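Chlorite dismutase (Nitrobacter winogradskyi, PDB 3QPI) catalyses the heme-dependent breakdown of chlorite into chloride and dioxygen. Local coordinates at residues Val62-Ala65 with Glu66-Ala69; Ala69-Ser72 with Val73-Gly76; Arg163-Glu166 with Glu167-Tyr170. One frame throughout, in Å; residues are numbered along the deposited sequence.

Contact 1 (Val62-Ala65 with Glu66-Ala69). With HEM (protoporphyrin IX containing Fe), chain C.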
# COMPACT_ATOMS: atom_id res chain seq x y z
N VAL A 62 9.52 2.62 11.94
CA VAL A 62 9.29 1.61 12.96
C VAL A 62 10.39 1.55 14.00
O VAL A 62 11.57 1.48 13.68
CB VAL A 62 9.11 0.18 12.34
CG1 VAL A 62 9.40 -0.93 13.39
CG2 VAL A 62 7.73 0.03 11.80
N GLU A 63 9.98 1.55 15.25
CA GLU A 63 10.91 1.37 16.34
C GLU A 63 10.86 -0.07 16.83
O GLU A 63 9.92 -0.82 16.49
CB GLU A 63 10.57 2.37 17.44
CG GLU A 63 10.55 3.76 16.85
CD GLU A 63 10.37 4.87 17.87
OE1 GLU A 63 10.01 4.61 19.04
OE2 GLU A 63 10.57 6.04 17.46
N ARG A 64 11.86 -0.47 17.60
CA ARG A 64 12.00 -1.88 17.98
C ARG A 64 10.74 -2.45 18.65
O ARG A 64 10.30 -3.55 18.30
CB ARG A 64 13.22 -2.07 18.90
CG ARG A 64 13.39 -3.50 19.39
CD ARG A 64 13.43 -4.50 18.22
NE ARG A 64 14.59 -4.26 17.36
CZ ARG A 64 14.82 -4.88 16.20
NH1 ARG A 64 13.96 -5.77 15.73
NH2 ARG A 64 15.92 -4.59 15.50
N ALA A 65 10.16 -1.73 19.61
CA ALA A 65 8.99 -2.25 20.29
C ALA A 65 7.85 -2.45 19.29
O ALA A 65 7.14 -3.44 19.34
CB ALA A 65 8.56 -1.34 21.42
N GLU A 66 7.68 -1.50 18.37
CA GLU A 66 6.68 -1.67 17.31
C GLU A 66 6.98 -2.87 16.42
O GLU A 66 6.07 -3.63 16.05
CB GLU A 66 6.58 -0.40 16.48
CG GLU A 66 5.99 0.75 17.25
CD GLU A 66 6.28 2.09 16.62
OE1 GLU A 66 7.17 2.18 15.74
OE2 GLU A 66 5.61 3.08 17.00
N LYS A 67 8.25 -3.08 16.06
CA LYS A 67 8.56 -4.23 15.22
C LYS A 67 8.16 -5.50 15.95
O LYS A 67 7.55 -6.38 15.37
CB LYS A 67 10.03 -4.31 14.84
CG LYS A 67 10.31 -5.49 13.93
CD LYS A 67 11.68 -5.44 13.32
CE LYS A 67 11.87 -6.55 12.28
NZ LYS A 67 13.21 -6.45 11.62
N ILE A 68 8.50 -5.59 17.23
CA ILE A 68 8.11 -6.75 18.02
C ILE A 68 6.59 -6.97 17.98
O ILE A 68 6.14 -8.07 17.68
CB ILE A 68 8.62 -6.62 19.45
CG1 ILE A 68 10.13 -6.91 19.46
CG2 ILE A 68 7.88 -7.58 20.36
CD1 ILE A 68 10.82 -6.53 20.75
N ALA A 69 5.81 -5.91 18.23
CA ALA A 69 4.36 -6.01 18.21
C ALA A 69 3.82 -6.45 16.84
O ALA A 69 2.88 -7.24 16.76
CB ALA A 69 3.74 -4.68 18.60
CHA HEM C . 4.00 2.58 6.32
CHB HEM C . 1.84 -0.60 9.17
CHC HEM C . -2.12 -0.42 6.35
CHD HEM C . -0.05 2.93 3.75
C1A HEM C . 3.71 1.69 7.30
C2A HEM C . 4.67 1.33 8.32
C3A HEM C . 4.11 0.42 9.14
C4A HEM C . 2.75 0.22 8.63
CMA HEM C . 4.78 -0.23 10.40
CAA HEM C . 6.06 1.98 8.38
CBA HEM C . 7.17 1.16 7.73
CGA HEM C . 8.46 1.87 8.07
O1A HEM C . 9.04 2.43 7.11
O2A HEM C . 8.90 1.91 9.26
C1B HEM C . 0.62 -0.78 8.60
C2B HEM C . -0.27 -1.81 9.06
C3B HEM C . -1.33 -1.79 8.27
C4B HEM C . -1.17 -0.73 7.29
CMB HEM C . -0.06 -2.82 10.22
CAB HEM C . -2.54 -2.74 8.44
CBB HEM C . -2.98 -3.44 7.38
C1C HEM C . -1.95 0.52 5.41
C2C HEM C . -2.87 0.91 4.34
C3C HEM C . -2.24 1.83 3.61
C4C HEM C . -0.94 2.05 4.22
CMC HEM C . -4.27 0.28 4.10
CAC HEM C . -2.71 2.62 2.38
CBC HEM C . -4.02 2.85 2.20
C1D HEM C . 1.22 3.13 4.14
C2D HEM C . 2.11 4.07 3.51
C3D HEM C . 3.38 3.94 4.34
C4D HEM C . 3.09 2.96 5.36
CMD HEM C . 1.90 5.01 2.28
CAD HEM C . 4.70 4.70 4.15
CBD HEM C . 4.62 5.91 5.09
CGD HEM C . 5.81 6.81 4.84
O1D HEM C . 6.95 6.31 4.89
O2D HEM C . 5.61 8.04 4.59
NA HEM C . 2.51 0.98 7.48
NB HEM C . 0.07 -0.12 7.51
NC HEM C . -0.79 1.23 5.31
ND HEM C . 1.82 2.50 5.24
FE HEM C . 0.80 1.35 6.37
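Val62-Ala69 leads into helix 64-73 and makes its first turn, where the side chain of Glu66 reaches back to the N-cap residue, Glu63, in the N3-to-N-cap half of a capping box. OE1 of Glu66 accepts the N-H of Glu63 at 2.9 Å, an almost straight bond (171°) that meets the carboxylate on its anti side and somewhat out of its plane. With chi1 at -68°, CG of Glu66 lies beside its own backbone N, and the extended chain then carries the carboxylate back toward the helix start. A glutamate suits this place for two reasons: the helix N-terminus would probably stabilise its charge, and OE2 forms a salt bridge with Arg105. Ordinary helical bonds begin with Lys67 N to Glu63 O at 2.8 Å. Val62, just before the cap, lays CG1 against CB of Lys67 at 3.7 Å, the two side chains crossing at about a right angle. Its other methyl, CG2, packs on the heme methyl CMA, while the backbone N of Val62 gives a hydrogen bond of 2.8 Å to propionate oxygen O2A. On the outer surface Arg64 bends so that NH1 comes to 3.3 Å from CD of Lys67. The like charges of Arg64 and Lys67 lie close, NH1 4.2 Å from NZ; both residues are exposed, and solvent would probably screen them. With an alanine here in place of Glu66, the N-H of Glu63 would probably lose its acceptor and Arg105 this salt-bridge partner. Arg105 belongs to helix 101-111, so its bond to Glu66 ties the two helices together. Val62 and Glu66 also rest on Ile115 in the loop after that helix, while Lys92 of strand 84-92 binds the same heme, as do the backbone N-H groups of Arg60 and Tyr61.

Contact 2 (Ala69-Ser72 with Val73-Gly76)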
# COMPACT_ATOMS: atom_id res chain seq x y z
N ALA A 69 5.81 -5.91 18.23
CA ALA A 69 4.36 -6.01 18.21
C ALA A 69 3.82 -6.45 16.84
O ALA A 69 2.88 -7.24 16.76
CB ALA A 69 3.74 -4.68 18.60
N LEU A 70 4.42 -5.94 15.76
CA LEU A 70 3.98 -6.28 14.42
C LEU A 70 4.28 -7.72 14.07
O LEU A 70 3.41 -8.44 13.58
CB LEU A 70 4.67 -5.37 13.40
CG LEU A 70 4.17 -3.92 13.39
CD1 LEU A 70 5.21 -2.97 12.79
CD2 LEU A 70 2.85 -3.85 12.62
N THR A 71 5.52 -8.16 14.29
CA THR A 71 5.89 -9.50 13.87
C THR A 71 5.14 -10.57 14.66
O THR A 71 5.04 -11.70 14.22
CB THR A 71 7.41 -9.77 13.99
OG1 THR A 71 7.83 -9.53 15.34
CG2 THR A 71 8.20 -8.85 13.06
N SER A 72 4.59 -10.20 15.81
CA SER A 72 3.84 -11.16 16.61
C SER A 72 2.44 -11.43 16.06
O SER A 72 1.91 -12.52 16.25
CB SER A 72 3.74 -10.71 18.07
OG SER A 72 2.96 -9.55 18.17
N VAL A 73 1.84 -10.46 15.38
CA VAL A 73 0.50 -10.70 14.81
C VAL A 73 0.43 -10.79 13.28
O VAL A 73 -0.45 -11.45 12.76
CB VAL A 73 -0.54 -9.67 15.29
CG1 VAL A 73 -0.77 -9.80 16.80
CG2 VAL A 73 -0.11 -8.26 14.93
N GLN A 74 1.34 -10.14 12.56
CA GLN A 74 1.19 -10.02 11.11
C GLN A 74 1.33 -11.35 10.37
O GLN A 74 2.03 -12.26 10.83
CB GLN A 74 2.17 -8.98 10.53
CG GLN A 74 3.59 -9.46 10.39
CD GLN A 74 4.58 -8.31 10.40
OE1 GLN A 74 4.19 -7.13 10.43
NE2 GLN A 74 5.86 -8.64 10.39
N ALA A 75 0.67 -11.46 9.22
CA ALA A 75 0.77 -12.65 8.39
C ALA A 75 1.60 -12.34 7.14
O ALA A 75 1.96 -11.18 6.89
CB ALA A 75 -0.61 -13.14 8.00
N GLY A 76 1.92 -13.37 6.37
CA GLY A 76 2.72 -13.18 5.17
C GLY A 76 1.87 -13.17 3.92
O GLY A 76 0.68 -13.47 3.97
O HOH W 1 3.72 -12.87 12.49
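Leu70 O receives two backbone donors as the last turn of helix 64-73 gives way to a loop: Gln74 N at 2.9 Å, almost in line with the carbonyl (C=O...N angle 177°), and Val73 N at 3.1 Å, well above the carbonyl plane. The chain turns extended at Gln74, whose psi is 152°. Gln74 nevertheless folds its side chain back over the helix: with chi1 at 77° CG sits between the backbone N and the carbonyl carbon, and the amide is laid along the final turn. The stem, CB and CG, crosses Leu70 O, while the amide lies against carbon. Gln74 OE1 comes to 3.5 Å from CB of Leu70, and Gln74 NE2 runs beside CG2 of Thr71 at 3.6 Å, the two side chains pointing the same way. OE1 is taken by Arg127 of strand 126-131; a glutamine is long enough to cover the turn and still reach that partner. Ser72 folds its hydroxyl back onto Ala69 O, donating at 2.7 Å from OG above the carbonyl plane; a small polar group serves well here, because Val73 N, four residues on from Ala69, bonds to Leu70 O instead. Thr71 OG1 likewise bonds to Lys67 O, four residues back. Val73 sets CG2 3.7 Å from Ala69 O and also leans on Leu122, so that this beta-branched residue covers the side of the turn. Leu70, the buried member, directs its branched end to the heme, to Val62 and to Leu119, an apolar residue fitted to an apolar pocket wall. The i+3 bond beside the i+4 bond on Leu70 O marks a last turn tightening toward 3-10 geometry before the extended Gln74, at the C-terminal end of helix 64-73 beside the heme pocket.

Contact 3 (Arg163-Glu166 with Glu167-Tyr170). With HEM (protoporphyrin IX containing Fe), chain C.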
# COMPACT_ATOMS: atom_id res chain seq x y z
N ARG A 163 -7.39 7.20 5.78
CA ARG A 163 -7.62 8.35 4.93
C ARG A 163 -8.21 9.54 5.69
O ARG A 163 -8.22 10.65 5.16
CB ARG A 163 -8.49 7.98 3.73
CG ARG A 163 -7.67 7.34 2.61
CD ARG A 163 -8.49 6.77 1.46
NE ARG A 163 -7.58 6.06 0.55
CZ ARG A 163 -7.96 5.19 -0.38
NH1 ARG A 163 -9.24 4.89 -0.57
NH2 ARG A 163 -7.03 4.62 -1.14
N ALA A 164 -8.66 9.33 6.94
CA ALA A 164 -9.13 10.47 7.76
C ALA A 164 -8.03 11.11 8.61
O ALA A 164 -8.30 12.04 9.36
CB ALA A 164 -10.30 10.05 8.66
N THR A 165 -6.80 10.60 8.53
CA THR A 165 -5.75 11.01 9.47
C THR A 165 -5.01 12.24 8.98
O THR A 165 -5.12 12.62 7.81
CB THR A 165 -4.78 9.88 9.72
OG1 THR A 165 -4.11 9.53 8.49
CG2 THR A 165 -5.53 8.66 10.27
N GLU A 166 -4.30 12.89 9.91
CA GLU A 166 -3.46 14.03 9.56
C GLU A 166 -2.38 13.59 8.56
O GLU A 166 -2.03 14.34 7.63
CB GLU A 166 -2.82 14.63 10.82
CG GLU A 166 -1.97 15.89 10.56
CD GLU A 166 -1.44 16.51 11.85
OE1 GLU A 166 -2.12 16.39 12.89
OE2 GLU A 166 -0.34 17.13 11.83
N GLU A 167 -1.84 12.38 8.74
CA GLU A 167 -0.89 11.86 7.78
C GLU A 167 -1.46 11.98 6.36
O GLU A 167 -0.75 12.39 5.44
CB GLU A 167 -0.53 10.40 8.07
CG GLU A 167 0.31 9.79 6.93
CD GLU A 167 0.83 8.39 7.23
OE1 GLU A 167 0.40 7.79 8.23
OE2 GLU A 167 1.70 7.89 6.47
N TRP A 168 -2.73 11.63 6.18
CA TRP A 168 -3.29 11.60 4.84
C TRP A 168 -3.55 12.97 4.21
O TRP A 168 -3.76 13.04 2.99
CB TRP A 168 -4.55 10.73 4.76
CG TRP A 168 -4.24 9.44 3.95
CD1 TRP A 168 -4.60 9.17 2.66
CD2 TRP A 168 -3.46 8.32 4.40
NE1 TRP A 168 -4.11 7.92 2.29
CE2 TRP A 168 -3.42 7.38 3.34
CE3 TRP A 168 -2.83 8.00 5.61
CZ2 TRP A 168 -2.76 6.15 3.45
CZ3 TRP A 168 -2.18 6.78 5.73
CH2 TRP A 168 -2.14 5.88 4.65
N THR A 169 -3.51 14.04 5.01
CA THR A 169 -3.69 15.37 4.46
C THR A 169 -2.52 15.71 3.56
O THR A 169 -2.60 16.64 2.76
CB THR A 169 -3.82 16.48 5.55
OG1 THR A 169 -2.62 16.55 6.31
CG2 THR A 169 -4.99 16.20 6.49
N TYR A 170 -1.42 14.97 3.70
CA TYR A 170 -0.26 15.16 2.85
C TYR A 170 -0.25 14.30 1.56
O TYR A 170 0.68 14.40 0.75
CB TYR A 170 1.03 14.87 3.64
CG TYR A 170 1.27 15.83 4.77
CD1 TYR A 170 1.96 17.03 4.56
CD2 TYR A 170 0.81 15.55 6.05
CE1 TYR A 170 2.19 17.94 5.61
CE2 TYR A 170 1.02 16.46 7.11
CZ TYR A 170 1.71 17.64 6.87
OH TYR A 170 1.91 18.51 7.91
CHA HEM C . 4.00 2.58 6.32
CHB HEM C . 1.84 -0.60 9.17
CHC HEM C . -2.12 -0.42 6.35
CHD HEM C . -0.05 2.93 3.75
C1A HEM C . 3.71 1.69 7.30
C2A HEM C . 4.67 1.33 8.32
C3A HEM C . 4.11 0.42 9.14
C4A HEM C . 2.75 0.22 8.63
CMA HEM C . 4.78 -0.23 10.40
CAA HEM C . 6.06 1.98 8.38
CBA HEM C . 7.17 1.16 7.73
CGA HEM C . 8.46 1.87 8.07
O1A HEM C . 9.04 2.43 7.11
O2A HEM C . 8.90 1.91 9.26
C1B HEM C . 0.62 -0.78 8.60
C2B HEM C . -0.27 -1.81 9.06
C3B HEM C . -1.33 -1.79 8.27
C4B HEM C . -1.17 -0.73 7.29
CMB HEM C . -0.06 -2.82 10.22
CAB HEM C . -2.54 -2.74 8.44
CBB HEM C . -2.98 -3.44 7.38
C1C HEM C . -1.95 0.52 5.41
C2C HEM C . -2.87 0.91 4.34
C3C HEM C . -2.24 1.83 3.61
C4C HEM C . -0.94 2.05 4.22
CMC HEM C . -4.27 0.28 4.10
CAC HEM C . -2.71 2.62 2.38
CBC HEM C . -4.02 2.85 2.20
C1D HEM C . 1.22 3.13 4.14
C2D HEM C . 2.11 4.07 3.51
C3D HEM C . 3.38 3.94 4.34
C4D HEM C . 3.09 2.96 5.36
CMD HEM C . 1.90 5.01 2.28
CAD HEM C . 4.70 4.70 4.15
CBD HEM C . 4.62 5.91 5.09
CGD HEM C . 5.81 6.81 4.84
O1D HEM C . 6.95 6.31 4.89
O2D HEM C . 5.61 8.04 4.59
NA HEM C . 2.51 0.98 7.48
NB HEM C . 0.07 -0.12 7.51
NC HEM C . -0.79 1.23 5.31
ND HEM C . 1.82 2.50 5.24
FE HEM C . 0.80 1.35 6.37
O HOH W 2 0.07 18.76 9.74
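Trp168 packs against Arg163 and Thr165 in the turn joining helix 152-163 to strand 171-181 of the ferredoxin-like, dimeric alpha-beta barrel fold of the chlorite dismutase family, and it lines the heme pocket. Its CB lies 3.6 Å from Thr165 O. With chi1 at -110°, off the staggered values, the indole turns a face to Arg163 and an edge to the heme. CA of Arg163 stands over that face near CG, a CH-pi contact 4.0 Å from the centroid of the Trp168 five-membered ring. Arg163 CG is 3.6 Å from Trp168 CD1, and NE1 donates to Glu174, which also holds the Arg163 guanidinium in a salt bridge. Trp168 CE3 has Thr165 OG1, itself bonded to Leu162 O, at its edge at 3.5 Å. Farthest out, CZ2 of Trp168 lies 3.7 Å from CAC of a heme vinyl group. A broad, flat indole suits this span from turn to porphyrin. Glu167 splits its carboxylate: OE1 accepts from ND1 of the axial His114 and OE2 pairs with Lys92, consistent with a second-shell residue that orients the iron ligand. Thr169 grips Glu166 O with its N at 3.0 Å and, on a lone pair in the carbonyl plane, with its OG1 at 2.6 Å.

Overall arrangement
Contacts 1 and 2 hold the start and the end of helix 64-73, sharing Ala69, and both lie at the surface; contact 3 is partly buried in the turn before strand 171-181. The first two adjoin, with Val62 CG2 4.0 Å from Leu70 CD1, whereas the centre of contact 3 lies about 22 Å from that of contact 1. Heme nevertheless unites them: contact 1 reaches a propionate and a ring methyl, Leu70 of contact 2 supplies apolar wall, and contact 3 approaches a vinyl group. Charged capping marks contact 1; hydroxyl-to-carbonyl bonds occur in both contacts 2 and 3, but contact 3 differs in its buried indole and glutamate at the heme.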